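Local coordinates for probable glutathione S-transferase (Pseudomonas aeruginosa, PDB 6JWK), which probably isomerises maleylpyruvate with glutathione as cofactor, as a zeta-class enzyme of the glutathione S-transferase superfamily, at residues B[9-14]-B[64-69]; B[23-28]-B[200-205]; B[3-8]-B[14-19]. All coordinates share one frame; numbering follows the deposited sequence.

Contact 1. Residues B[9-14]-B[64-69]; sequences SSTSYR and SQSLAI. With SO4 (sulfate ion), chain I.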
ATOM      1  N   SER B   9      -1.967  -9.577  14.787  1.00 30.28           N
ATOM      2  CA  SER B   9      -1.648  -8.506  13.808  1.00 25.76           C
ATOM      3  C   SER B   9      -1.907  -9.017  12.388  1.00 24.52           C
ATOM      4  O   SER B   9      -1.229 -10.009  11.988  1.00 22.79           O
ATOM      5  CB  SER B   9      -0.230  -8.064  13.984  1.00 25.39           C
ATOM      6  OG  SER B   9       0.265  -7.532  12.782  1.00 27.66           O
ATOM      7  N   SER B  10      -2.788  -8.370  11.628  1.00 22.59           N
ATOM      8  CA  SER B  10      -3.084  -8.763  10.226  1.00 25.27           C
ATOM      9  C   SER B  10      -1.827  -8.677   9.362  1.00 22.74           C
ATOM     10  O   SER B  10      -1.626  -9.547   8.506  1.00 19.81           O
ATOM     11  CB  SER B  10      -4.164  -7.929   9.613  1.00 26.87           C
ATOM     12  OG  SER B  10      -5.375  -8.213  10.229  1.00 34.98           O
ATOM     13  N   THR B  11      -1.009  -7.649   9.548  1.00 21.48           N
ATOM     14  CA  THR B  11       0.178  -7.442   8.689  1.00 21.11           C
ATOM     15  C   THR B  11       1.184  -8.539   9.050  1.00 19.74           C
ATOM     16  O   THR B  11       1.888  -9.010   8.143  1.00 19.97           O
ATOM     17  CB  THR B  11       0.721  -6.000   8.799  1.00 19.88           C
ATOM     18  OG1 THR B  11       0.917  -5.751  10.195  1.00 20.31           O
ATOM     19  CG2 THR B  11      -0.243  -4.988   8.220  1.00 21.25           C
ATOM     20  N   SER B  12       1.265  -8.943  10.309  1.00 19.95           N
ATOM     21  CA  SER B  12       2.130 -10.098  10.707  1.00 22.91           C
ATOM     22  C   SER B  12       1.636 -11.368   9.994  1.00 21.30           C
ATOM     23  O   SER B  12       2.440 -12.142   9.481  1.00 20.08           O
ATOM     24  CB  SER B  12       2.143 -10.312  12.206  1.00 24.09           C
ATOM     25  OG  SER B  12       2.708  -9.197  12.878  1.00 24.34           O
ATOM     26  N   TYR B  13       0.332 -11.577  10.018  1.00 17.67           N
ATOM     27  CA  TYR B  13      -0.307 -12.762   9.389  1.00 20.72           C
ATOM     28  C   TYR B  13       0.123 -12.822   7.903  1.00 17.44           C
ATOM     29  O   TYR B  13       0.506 -13.907   7.423  1.00 17.52           O
ATOM     30  CB  TYR B  13      -1.810 -12.665   9.646  1.00 19.42           C
ATOM     31  CG  TYR B  13      -2.628 -13.876   9.269  1.00 21.79           C
ATOM     32  CD1 TYR B  13      -2.043 -15.075   8.868  1.00 20.29           C
ATOM     33  CD2 TYR B  13      -4.012 -13.845   9.412  1.00 20.76           C
ATOM     34  CE1 TYR B  13      -2.822 -16.180   8.532  1.00 21.09           C
ATOM     35  CE2 TYR B  13      -4.798 -14.948   9.085  1.00 21.79           C
ATOM     36  CZ  TYR B  13      -4.198 -16.118   8.653  1.00 21.66           C
ATOM     37  OH  TYR B  13      -4.983 -17.194   8.353  1.00 25.05           O
ATOM     38  N   ARG B  14       0.043 -11.706   7.171  1.00 18.90           N
ATOM     39  CA  ARG B  14       0.435 -11.635   5.729  1.00 19.98           C
ATOM     40  C   ARG B  14       1.830 -12.241   5.563  1.00 18.69           C
ATOM     41  O   ARG B  14       2.038 -13.005   4.676  1.00 16.16           O
ATOM     42  CB  ARG B  14       0.516 -10.198   5.181  1.00 20.98           C
ATOM     43  CG  ARG B  14      -0.800  -9.437   5.147  1.00 21.14           C
ATOM     44  CD  ARG B  14      -0.525  -8.038   4.678  1.00 20.28           C
ATOM     45  NE  ARG B  14      -1.714  -7.237   4.761  1.00 21.40           N
ATOM     46  CZ  ARG B  14      -1.750  -5.942   4.602  1.00 22.42           C
ATOM     47  NH1 ARG B  14      -0.620  -5.278   4.416  1.00 19.16           N
ATOM     48  NH2 ARG B  14      -2.904  -5.301   4.678  1.00 22.32           N
ATOM     49  N   SER B  64      10.632  -3.311   7.603  1.00 27.99           N
ATOM     50  CA  SER B  64       9.204  -3.148   7.868  1.00 27.38           C
ATOM     51  C   SER B  64       8.512  -3.087   6.492  1.00 26.72           C
ATOM     52  O   SER B  64       9.214  -2.872   5.390  1.00 28.37           O
ATOM     53  CB  SER B  64       9.001  -1.877   8.633  1.00 34.84           C
ATOM     54  OG  SER B  64       9.283  -0.755   7.768  1.00 38.36           O
ATOM     55  N   GLN B  65       7.200  -3.019   6.577  1.00 21.01           N
ATOM     56  CA  GLN B  65       6.238  -2.969   5.454  1.00 19.86           C
ATOM     57  C   GLN B  65       6.085  -4.391   4.928  1.00 18.98           C
ATOM     58  O   GLN B  65       6.944  -4.899   4.198  1.00 18.00           O
ATOM     59  CB  GLN B  65       6.556  -1.918   4.405  1.00 21.14           C
ATOM     60  CG  GLN B  65       6.425  -0.480   4.920  1.00 23.60           C
ATOM     61  CD  GLN B  65       5.018  -0.121   5.336  1.00 22.65           C
ATOM     62  OE1 GLN B  65       4.024  -0.635   4.797  1.00 21.24           O
ATOM     63  NE2 GLN B  65       4.922   0.756   6.327  1.00 20.93           N
ATOM     64  N   SER B  66       4.954  -4.993   5.288  1.00 20.45           N
ATOM     65  CA  SER B  66       4.586  -6.379   4.917  1.00 18.96           C
ATOM     66  C   SER B  66       4.754  -6.602   3.409  1.00 18.47           C
ATOM     67  O   SER B  66       5.387  -7.649   2.992  1.00 19.84           O
ATOM     68  CB  SER B  66       3.181  -6.664   5.467  1.00 20.12           C
ATOM     69  OG  SER B  66       2.202  -5.843   4.858  1.00 21.47           O
ATOM     70  N   LEU B  67       4.290  -5.696   2.536  1.00 19.59           N
ATOM     71  CA  LEU B  67       4.462  -5.935   1.072  1.00 19.60           C
ATOM     72  C   LEU B  67       5.923  -5.751   0.621  1.00 20.84           C
ATOM     73  O   LEU B  67       6.332  -6.458  -0.301  1.00 21.30           O
ATOM     74  CB  LEU B  67       3.570  -5.036   0.221  1.00 21.42           C
ATOM     75  CG  LEU B  67       2.079  -5.073   0.510  1.00 24.34           C
ATOM     76  CD1 LEU B  67       1.310  -4.707  -0.755  1.00 25.45           C
ATOM     77  CD2 LEU B  67       1.605  -6.370   1.070  1.00 28.25           C
ATOM     78  N   ALA B  68       6.725  -4.874   1.238  1.00 19.09           N
ATOM     79  CA  ALA B  68       8.167  -4.811   0.896  1.00 18.42           C
ATOM     80  C   ALA B  68       8.831  -6.125   1.335  1.00 20.36           C
ATOM     81  O   ALA B  68       9.725  -6.637   0.627  1.00 19.46           O
ATOM     82  CB  ALA B  68       8.808  -3.588   1.523  1.00 18.64           C
ATOM     83  N   ILE B  69       8.454  -6.648   2.499  1.00 19.36           N
ATOM     84  CA  ILE B  69       9.077  -7.881   3.032  1.00 19.79           C
ATOM     85  C   ILE B  69       8.699  -9.011   2.070  1.00 20.63           C
ATOM     86  O   ILE B  69       9.558  -9.830   1.748  1.00 17.54           O
ATOM     87  CB  ILE B  69       8.627  -8.181   4.460  1.00 20.03           C
ATOM     88  CG1 ILE B  69       9.232  -7.186   5.444  1.00 21.91           C
ATOM     89  CG2 ILE B  69       8.970  -9.615   4.820  1.00 20.01           C
ATOM     90  CD1 ILE B  69       8.402  -6.981   6.711  1.00 23.03           C
TER
HETATM   91  S   SO4 I 303      -3.171  -4.725  12.592  1.00 62.36           S
HETATM   92  O1  SO4 I 303      -2.225  -4.919  11.533  1.00 42.43           O
HETATM   93  O2  SO4 I 303      -3.717  -3.407  12.568  1.00 71.46           O
HETATM   94  O3  SO4 I 303      -4.298  -5.632  12.487  1.00 63.93           O
HETATM   95  O4  SO4 I 303      -2.480  -4.929  13.831  1.00 72.00           O

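Contact 2. Residues B[23-28]-B[200-205]; sequences GLDYQV and FQRASP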
ATOM      1  N   GLY B  23       8.519 -22.137   2.950  1.00 30.48           N
ATOM      2  CA  GLY B  23       9.050 -23.192   3.839  1.00 33.72           C
ATOM      3  C   GLY B  23      10.125 -22.659   4.774  1.00 39.45           C
ATOM      4  O   GLY B  23      11.023 -23.429   5.132  1.00 37.80           O
ATOM      5  N   LEU B  24      10.028 -21.390   5.187  1.00 42.01           N
ATOM      6  CA  LEU B  24      10.978 -20.698   6.106  1.00 42.54           C
ATOM      7  C   LEU B  24      10.280 -20.305   7.420  1.00 43.07           C
ATOM      8  O   LEU B  24      10.689 -19.298   8.026  1.00 46.53           O
ATOM      9  CB  LEU B  24      11.476 -19.423   5.398  1.00 43.18           C
ATOM     10  CG  LEU B  24      12.201 -19.601   4.067  1.00 44.31           C
ATOM     11  CD1 LEU B  24      12.390 -18.267   3.383  1.00 44.12           C
ATOM     12  CD2 LEU B  24      13.540 -20.288   4.252  1.00 47.73           C
ATOM     13  N   ASP B  25       9.205 -20.957   7.855  1.00 50.64           N
ATOM     14  CA  ASP B  25       8.412 -20.381   8.986  1.00 58.10           C
ATOM     15  C   ASP B  25       9.038 -20.731  10.359  1.00 57.81           C
ATOM     16  O   ASP B  25       8.523 -20.201  11.372  1.00 51.88           O
ATOM     17  CB  ASP B  25       6.920 -20.711   8.876  1.00 61.50           C
ATOM     18  CG  ASP B  25       6.656 -22.198   8.853  1.00 70.01           C
ATOM     19  OD1 ASP B  25       6.964 -22.842   9.884  1.00 74.15           O
ATOM     20  OD2 ASP B  25       6.206 -22.705   7.796  1.00 60.33           O
ATOM     21  N   TYR B  26      10.139 -21.502  10.421  1.00 49.57           N
ATOM     22  CA  TYR B  26      11.054 -21.550  11.609  1.00 52.38           C
ATOM     23  C   TYR B  26      11.564 -20.129  11.960  1.00 50.10           C
ATOM     24  O   TYR B  26      11.833 -19.825  13.126  1.00 55.49           O
ATOM     25  CB  TYR B  26      12.231 -22.516  11.391  1.00 53.77           C
ATOM     26  CG  TYR B  26      13.095 -22.221  10.188  1.00 60.68           C
ATOM     27  CD1 TYR B  26      12.811 -22.790   8.954  1.00 64.91           C
ATOM     28  CD2 TYR B  26      14.182 -21.357  10.269  1.00 68.12           C
ATOM     29  CE1 TYR B  26      13.588 -22.520   7.839  1.00 66.83           C
ATOM     30  CE2 TYR B  26      14.966 -21.068   9.157  1.00 68.30           C
ATOM     31  CZ  TYR B  26      14.669 -21.657   7.938  1.00 71.02           C
ATOM     32  OH  TYR B  26      15.429 -21.398   6.831  1.00 75.90           O
ATOM     33  N   GLN B  27      11.667 -19.230  10.989  1.00 42.65           N
ATOM     34  CA  GLN B  27      12.105 -17.834  11.229  1.00 47.52           C
ATOM     35  C   GLN B  27      11.140 -17.028  12.147  1.00 50.30           C
ATOM     36  O   GLN B  27      11.587 -15.984  12.713  1.00 44.36           O
ATOM     37  CB  GLN B  27      12.347 -17.207   9.849  1.00 49.76           C
ATOM     38  CG  GLN B  27      13.413 -17.948   9.042  1.00 53.16           C
ATOM     39  CD  GLN B  27      13.957 -17.197   7.842  1.00 57.48           C
ATOM     40  OE1 GLN B  27      13.393 -16.207   7.344  1.00 54.51           O
ATOM     41  NE2 GLN B  27      15.084 -17.689   7.347  1.00 54.72           N
ATOM     42  N   VAL B  28       9.864 -17.407  12.325  1.00 48.49           N
ATOM     43  CA  VAL B  28       8.871 -16.582  13.110  1.00 49.59           C
ATOM     44  C   VAL B  28       9.257 -16.545  14.603  1.00 45.82           C
ATOM     45  O   VAL B  28       9.708 -17.548  15.057  1.00 44.61           O
ATOM     46  CB  VAL B  28       7.407 -17.050  12.934  1.00 42.21           C
ATOM     47  CG1 VAL B  28       6.477 -16.273  13.857  1.00 40.00           C
ATOM     48  CG2 VAL B  28       6.967 -16.981  11.469  1.00 40.50           C
ATOM     49  N   PHE B 200      -0.942 -22.231   5.190  1.00 20.57           N
ATOM     50  CA  PHE B 200      -1.858 -21.221   5.771  1.00 21.38           C
ATOM     51  C   PHE B 200      -2.258 -21.599   7.199  1.00 20.44           C
ATOM     52  O   PHE B 200      -2.395 -20.696   8.100  1.00 22.08           O
ATOM     53  CB  PHE B 200      -3.073 -21.056   4.874  1.00 19.91           C
ATOM     54  CG  PHE B 200      -2.789 -20.215   3.668  1.00 20.22           C
ATOM     55  CD1 PHE B 200      -2.204 -20.770   2.543  1.00 19.12           C
ATOM     56  CD2 PHE B 200      -3.183 -18.880   3.650  1.00 19.72           C
ATOM     57  CE1 PHE B 200      -1.977 -19.975   1.423  1.00 20.68           C
ATOM     58  CE2 PHE B 200      -2.971 -18.107   2.528  1.00 18.62           C
ATOM     59  CZ  PHE B 200      -2.334 -18.633   1.435  1.00 18.21           C
ATOM     60  N   GLN B 201      -2.540 -22.879   7.416  1.00 21.91           N
ATOM     61  CA  GLN B 201      -2.921 -23.348   8.772  1.00 21.25           C
ATOM     62  C   GLN B 201      -1.776 -23.064   9.768  1.00 21.03           C
ATOM     63  O   GLN B 201      -2.084 -22.540  10.839  1.00 22.92           O
ATOM     64  CB  GLN B 201      -3.260 -24.837   8.748  1.00 23.01           C
ATOM     65  CG  GLN B 201      -4.506 -25.188   7.947  1.00 24.06           C
ATOM     66  CD  GLN B 201      -4.515 -26.638   7.505  1.00 29.51           C
ATOM     67  OE1 GLN B 201      -3.593 -27.412   7.755  1.00 36.76           O
ATOM     68  NE2 GLN B 201      -5.514 -26.997   6.739  1.00 23.54           N
ATOM     69  N   ARG B 202      -0.511 -23.314   9.394  1.00 23.22           N
ATOM     70  CA  ARG B 202       0.660 -22.993  10.269  1.00 26.85           C
ATOM     71  C   ARG B 202       0.709 -21.494  10.572  1.00 25.47           C
ATOM     72  O   ARG B 202       1.075 -21.105  11.730  1.00 23.21           O
ATOM     73  CB  ARG B 202       1.977 -23.365   9.592  1.00 31.14           C
ATOM     74  CG  ARG B 202       2.208 -24.860   9.493  1.00 43.31           C
ATOM     75  CD  ARG B 202       3.262 -25.143   8.433  1.00 53.26           C
ATOM     76  NE  ARG B 202       4.559 -24.832   8.980  1.00 52.63           N
ATOM     77  CZ  ARG B 202       5.320 -25.706   9.646  1.00 76.45           C
ATOM     78  NH1 ARG B 202       6.492 -25.331  10.142  1.00 76.06           N
ATOM     79  NH2 ARG B 202       4.921 -26.962   9.797  1.00 80.63           N
ATOM     80  N   ALA B 203       0.428 -20.661   9.559  1.00 21.71           N
ATOM     81  CA  ALA B 203       0.544 -19.192   9.650  1.00 21.05           C
ATOM     82  C   ALA B 203      -0.608 -18.611  10.466  1.00 20.14           C
ATOM     83  O   ALA B 203      -0.523 -17.475  10.912  1.00 20.74           O
ATOM     84  CB  ALA B 203       0.619 -18.602   8.260  1.00 20.37           C
ATOM     85  N   SER B 204      -1.700 -19.339  10.619  1.00 19.26           N
ATOM     86  CA  SER B 204      -2.936 -18.771  11.203  1.00 20.49           C
ATOM     87  C   SER B 204      -2.641 -18.248  12.611  1.00 19.71           C
ATOM     88  O   SER B 204      -1.844 -18.802  13.354  1.00 22.11           O
ATOM     89  CB  SER B 204      -4.071 -19.829  11.203  1.00 24.19           C
ATOM     90  OG  SER B 204      -3.755 -20.897  12.097  1.00 25.01           O
ATOM     91  N   PRO B 205      -3.337 -17.191  13.052  1.00 20.67           N
ATOM     92  CA  PRO B 205      -3.250 -16.721  14.433  1.00 23.33           C
ATOM     93  C   PRO B 205      -3.429 -17.830  15.485  1.00 24.79           C
ATOM     94  O   PRO B 205      -2.635 -17.917  16.461  1.00 24.11           O
ATOM     95  CB  PRO B 205      -4.418 -15.708  14.520  1.00 21.59           C
ATOM     96  CG  PRO B 205      -4.591 -15.205  13.099  1.00 23.34           C
ATOM     97  CD  PRO B 205      -4.264 -16.400  12.238  1.00 21.45           C
TER

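Contact 3. Residues B[3-8]-B[14-19]; sequences LYSFFN and RVRIAL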
ATOM      1  N   LEU B   3      11.456 -13.130  12.085  1.00 32.07           N
ATOM      2  CA  LEU B   3      10.291 -12.259  11.860  1.00 34.21           C
ATOM      3  C   LEU B   3       9.599 -12.052  13.185  1.00 36.34           C
ATOM      4  O   LEU B   3       9.044 -13.043  13.694  1.00 40.24           O
ATOM      5  CB  LEU B   3       9.286 -12.878  10.887  1.00 35.32           C
ATOM      6  CG  LEU B   3       8.127 -11.921  10.654  1.00 34.36           C
ATOM      7  CD1 LEU B   3       8.402 -11.097   9.413  1.00 34.78           C
ATOM      8  CD2 LEU B   3       6.795 -12.628  10.619  1.00 32.69           C
ATOM      9  N   TYR B   4       9.574 -10.801  13.642  1.00 30.48           N
ATOM     10  CA  TYR B   4       8.942 -10.369  14.897  1.00 32.23           C
ATOM     11  C   TYR B   4       7.467 -10.163  14.550  1.00 36.42           C
ATOM     12  O   TYR B   4       7.150  -9.341  13.689  1.00 35.44           O
ATOM     13  CB  TYR B   4       9.722  -9.186  15.493  1.00 30.74           C
ATOM     14  CG  TYR B   4      11.082  -9.607  15.991  1.00 32.90           C
ATOM     15  CD1 TYR B   4      12.151  -9.764  15.114  1.00 31.38           C
ATOM     16  CD2 TYR B   4      11.263 -10.005  17.318  1.00 37.61           C
ATOM     17  CE1 TYR B   4      13.375 -10.249  15.551  1.00 31.15           C
ATOM     18  CE2 TYR B   4      12.483 -10.494  17.772  1.00 35.77           C
ATOM     19  CZ  TYR B   4      13.543 -10.594  16.884  1.00 37.11           C
ATOM     20  OH  TYR B   4      14.738 -11.093  17.289  1.00 36.55           O
ATOM     21  N   SER B   5       6.607 -10.967  15.169  1.00 35.91           N
ATOM     22  CA  SER B   5       5.186 -11.162  14.804  1.00 30.40           C
ATOM     23  C   SER B   5       4.346 -11.031  16.070  1.00 30.58           C
ATOM     24  O   SER B   5       4.819 -11.428  17.115  1.00 35.92           O
ATOM     25  CB  SER B   5       5.023 -12.524  14.153  1.00 30.41           C
ATOM     26  OG  SER B   5       3.678 -13.030  14.268  1.00 30.95           O
ATOM     27  N   PHE B   6       3.140 -10.500  15.981  1.00 29.91           N
ATOM     28  CA  PHE B   6       2.081 -10.668  17.007  1.00 32.35           C
ATOM     29  C   PHE B   6       0.968 -11.520  16.382  1.00 28.67           C
ATOM     30  O   PHE B   6       0.588 -11.296  15.160  1.00 24.41           O
ATOM     31  CB  PHE B   6       1.628  -9.287  17.509  1.00 36.93           C
ATOM     32  CG  PHE B   6       0.419  -9.297  18.413  1.00 41.95           C
ATOM     33  CD1 PHE B   6       0.489  -9.853  19.691  1.00 49.28           C
ATOM     34  CD2 PHE B   6      -0.780  -8.720  18.008  1.00 42.93           C
ATOM     35  CE1 PHE B   6      -0.620  -9.843  20.535  1.00 45.51           C
ATOM     36  CE2 PHE B   6      -1.897  -8.741  18.836  1.00 47.05           C
ATOM     37  CZ  PHE B   6      -1.811  -9.287  20.104  1.00 49.32           C
ATOM     38  N   PHE B   7       0.424 -12.471  17.155  1.00 30.51           N
ATOM     39  CA  PHE B   7      -0.541 -13.482  16.623  1.00 31.85           C
ATOM     40  C   PHE B   7      -1.735 -12.774  15.978  1.00 30.27           C
ATOM     41  O   PHE B   7      -2.205 -13.215  14.913  1.00 38.73           O
ATOM     42  CB  PHE B   7      -0.950 -14.530  17.666  1.00 32.37           C
ATOM     43  CG  PHE B   7      -1.843 -14.021  18.756  1.00 33.42           C
ATOM     44  CD1 PHE B   7      -3.208 -13.976  18.575  1.00 35.24           C
ATOM     45  CD2 PHE B   7      -1.310 -13.562  19.946  1.00 39.96           C
ATOM     46  CE1 PHE B   7      -4.030 -13.488  19.574  1.00 43.89           C
ATOM     47  CE2 PHE B   7      -2.136 -13.114  20.960  1.00 42.63           C
ATOM     48  CZ  PHE B   7      -3.492 -13.059  20.763  1.00 44.72           C
ATOM     49  N   ASN B   8      -2.178 -11.670  16.552  1.00 36.75           N
ATOM     50  CA  ASN B   8      -3.444 -11.009  16.149  1.00 39.12           C
ATOM     51  C   ASN B   8      -3.213  -9.845  15.178  1.00 39.56           C
ATOM     52  O   ASN B   8      -4.216  -9.176  14.818  1.00 40.08           O
ATOM     53  CB  ASN B   8      -4.195 -10.498  17.375  1.00 48.17           C
ATOM     54  CG  ASN B   8      -5.596 -11.059  17.359  1.00 60.48           C
ATOM     55  OD1 ASN B   8      -5.763 -12.275  17.245  1.00 70.01           O
ATOM     56  ND2 ASN B   8      -6.588 -10.186  17.398  1.00 64.97           N
ATOM     57  N   ARG B  14       0.043 -11.706   7.171  1.00 18.90           N
ATOM     58  CA  ARG B  14       0.435 -11.635   5.729  1.00 19.98           C
ATOM     59  C   ARG B  14       1.830 -12.241   5.563  1.00 18.69           C
ATOM     60  O   ARG B  14       2.038 -13.005   4.676  1.00 16.16           O
ATOM     61  CB  ARG B  14       0.516 -10.198   5.181  1.00 20.98           C
ATOM     62  CG  ARG B  14      -0.800  -9.437   5.147  1.00 21.14           C
ATOM     63  CD  ARG B  14      -0.525  -8.038   4.678  1.00 20.28           C
ATOM     64  NE  ARG B  14      -1.714  -7.237   4.761  1.00 21.40           N
ATOM     65  CZ  ARG B  14      -1.750  -5.942   4.602  1.00 22.42           C
ATOM     66  NH1 ARG B  14      -0.620  -5.278   4.416  1.00 19.16           N
ATOM     67  NH2 ARG B  14      -2.904  -5.301   4.678  1.00 22.32           N
ATOM     68  N   VAL B  15       2.777 -11.855   6.407  1.00 19.31           N
ATOM     69  CA  VAL B  15       4.191 -12.286   6.239  1.00 17.86           C
ATOM     70  C   VAL B  15       4.407 -13.699   6.757  1.00 17.41           C
ATOM     71  O   VAL B  15       5.270 -14.428   6.178  1.00 20.15           O
ATOM     72  CB  VAL B  15       5.139 -11.288   6.936  1.00 17.89           C
ATOM     73  CG1 VAL B  15       6.579 -11.720   6.774  1.00 17.57           C
ATOM     74  CG2 VAL B  15       4.940  -9.872   6.379  1.00 20.17           C
ATOM     75  N   ARG B  16       3.704 -14.118   7.806  1.00 17.65           N
ATOM     76  CA  ARG B  16       3.744 -15.542   8.253  1.00 18.40           C
ATOM     77  C   ARG B  16       3.239 -16.448   7.122  1.00 18.66           C
ATOM     78  O   ARG B  16       3.815 -17.531   6.905  1.00 18.18           O
ATOM     79  CB  ARG B  16       2.931 -15.790   9.515  1.00 18.56           C
ATOM     80  CG  ARG B  16       3.515 -15.149  10.768  1.00 19.10           C
ATOM     81  CD  ARG B  16       2.877 -15.660  12.047  1.00 19.80           C
ATOM     82  NE  ARG B  16       1.412 -15.661  12.030  1.00 19.30           N
ATOM     83  CZ  ARG B  16       0.616 -14.699  12.470  1.00 20.53           C
ATOM     84  NH1 ARG B  16       1.115 -13.607  13.026  1.00 22.07           N
ATOM     85  NH2 ARG B  16      -0.704 -14.860  12.394  1.00 20.91           N
ATOM     86  N   ILE B  17       2.234 -16.030   6.365  1.00 16.89           N
ATOM     87  CA  ILE B  17       1.797 -16.877   5.208  1.00 16.86           C
ATOM     88  C   ILE B  17       2.929 -16.922   4.182  1.00 18.72           C
ATOM     89  O   ILE B  17       3.265 -18.033   3.674  1.00 17.99           O
ATOM     90  CB  ILE B  17       0.515 -16.297   4.600  1.00 16.46           C
ATOM     91  CG1 ILE B  17      -0.651 -16.349   5.590  1.00 16.07           C
ATOM     92  CG2 ILE B  17       0.161 -16.954   3.278  1.00 16.06           C
ATOM     93  CD1 ILE B  17      -1.848 -15.495   5.145  1.00 18.03           C
ATOM     94  N   ALA B  18       3.529 -15.778   3.872  1.00 17.66           N
ATOM     95  CA  ALA B  18       4.621 -15.735   2.868  1.00 18.37           C
ATOM     96  C   ALA B  18       5.743 -16.685   3.300  1.00 20.87           C
ATOM     97  O   ALA B  18       6.276 -17.504   2.464  1.00 19.06           O
ATOM     98  CB  ALA B  18       5.146 -14.327   2.714  1.00 18.79           C
ATOM     99  N   LEU B  19       6.206 -16.555   4.546  1.00 19.04           N
ATOM    100  CA  LEU B  19       7.279 -17.459   5.035  1.00 20.21           C
ATOM    101  C   LEU B  19       6.834 -18.930   4.932  1.00 20.21           C
ATOM    102  O   LEU B  19       7.674 -19.764   4.564  1.00 22.73           O
ATOM    103  CB  LEU B  19       7.669 -17.069   6.472  1.00 20.11           C
ATOM    104  CG  LEU B  19       8.371 -15.721   6.570  1.00 22.22           C
ATOM    105  CD1 LEU B  19       8.462 -15.243   8.027  1.00 25.20           C
ATOM    106  CD2 LEU B  19       9.775 -15.777   5.963  1.00 24.82           C
TER

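Contact 1. Residues B[9-14]-B[64-69]
R14 and S66 form the single hydrogen bond that joins the starts of two helices. R14 NH1 donates to S66 OG over 2.9 Å, with the hydroxyl close to the guanidinium plane and 149° at the hydrogen. The arginine chain is extended from CG to NE, and this carries the guanidinium along the flank of its own helix to the serine. S66 OG sits between its backbone N and carbonyl carbon (chi1 65°), facing R14.

Van der Waals contacts fill in around this bond. S66 CB lies 3.8 Å from T11 O and 4.2 Å from T11 CB, while L67 CD2 approaches R14 NH1 obliquely at 4.2 Å. T11 CG2 lies over one face of the guanidinium, near its rim. P169, A101 and H105 also pack on R14.

At the N-cap of helix 10-22, S9 OG and S12 OG share a hydrogen bond of 3.0 Å. A sulfate ion, probably from the crystallisation liquor, sits at this helix end: S10 N donates to its O3 over 3.2 Å, and H105 NE2 binds it too. The sequence matches the zeta-class signature SSCxWRVRIAL, with T11 and Y13 at its cysteine and tryptophan positions; in relatives it borders the glutathione site.

Contact 2. Residues B[23-28]-B[200-205]
In D25 the carboxylate is turned between the residue's own backbone N and carbonyl carbon (chi1 59°), while the R202 chain bends about its CG-CD bond (chi3 77°). The two torsions together set the guanidinium with its NE-containing edge against the carboxylate, one nitrogen to each oxygen. R202 NH1 meets D25 OD1 at 2.5 Å, almost straight and almost in the guanidinium plane, through the syn lone pair of the oxygen. The distance is unusually short, so its exact value deserves caution. R202 NE donates to D25 OD2 over 2.9 Å and comes from above the carboxylate plane. The grip is accordingly twisted, the two flat groups standing 41° apart.

The backbones stay well separated, D25 CA and A203 CA being 8.0 Å apart, so the side chains do the bridging. R202 NH2 has a further, weak ion-pair partner in E198, one turn earlier, and the D25 side chain also touches A20 of helix 10-22. The helix ends at A203; S204, the first residue beyond it, donates from OG to Q201 O over 2.7 Å, and its N reaches the same carbonyl oxygen. On the other segment, G23 closes helix 10-22 with a Schellman motif, and D25 opens the short 3-10 turn that follows. The arrangement is a side-on, two-bond surface salt bridge between the thioredoxin-like and the helical C-terminal domains of the GST fold.

Contact 3. Residues B[3-8]-B[14-19]
The strand carrying L3 and S5 runs roughly against the helix carrying V15, R16 and L19: the axes of 3-5 and 14-19 come within 9.9 Å, with an angle of 139° between their directions. S5 and R16 have the nearest CA atoms, 8.0 Å apart, and the bonds of L3 and S5 to their CB atoms point at the helix.

Across the gap, L3 crosses V15 and L19 obliquely. Its CD1 presses on V15 CG1 at 3.3 Å, tighter than usual for carbons, while L3 CB rests on L19 CD1 at 3.8 Å. L3 CD2 lies over the aliphatic part of R16, near CG.

Farther along, R16 supplies the polar half of the contact. Bent about CG-CD (chi3 -49°), it brings its guanidinium back to the end of the strand. R16 NH1 donates to S5 OG over 2.9 Å, tilted from the guanidinium plane, and more weakly to F6 O at 3.2 Å; R16 NH2 makes another weak bond, to F7 O at 3.4 Å. One arginine thus reaches three consecutive residues, two of them by weak bonds.

The contact forms the first strand-helix pair of the beta-alpha-beta unit of strand 2-5, helix 10-22 and strand 28-30. Strand 28-30 hydrogen-bonds to L3 and S5, with V28 packing on R16 and L19; helix 66-76 covers V15, and helix 162-176 packs against I17 and A18.

In the fold
Helix 10-22 is common to contacts 1 and 3, which share R14 and have centres about 7 Å apart, and segment 23-28 of contact 2 follows directly from its end. The centre of contact 2 is about 7 Å from that of contact 3 and about 13 Å from that of contact 1. R16 NE donates to A203 O at 2.9 Å, and Q27 O lies 2.9 Å from L3 N, so contact 2 is tied to both segments of contact 3. Y13 CD1 also packs on A203 O at 3.5 Å. The sulfate belongs to contact 1, but the F6 side chain of 3-8 is about 6 Å from it, so contact 3 also borders this site, which probably lies near the glutathione pocket, as in relatives.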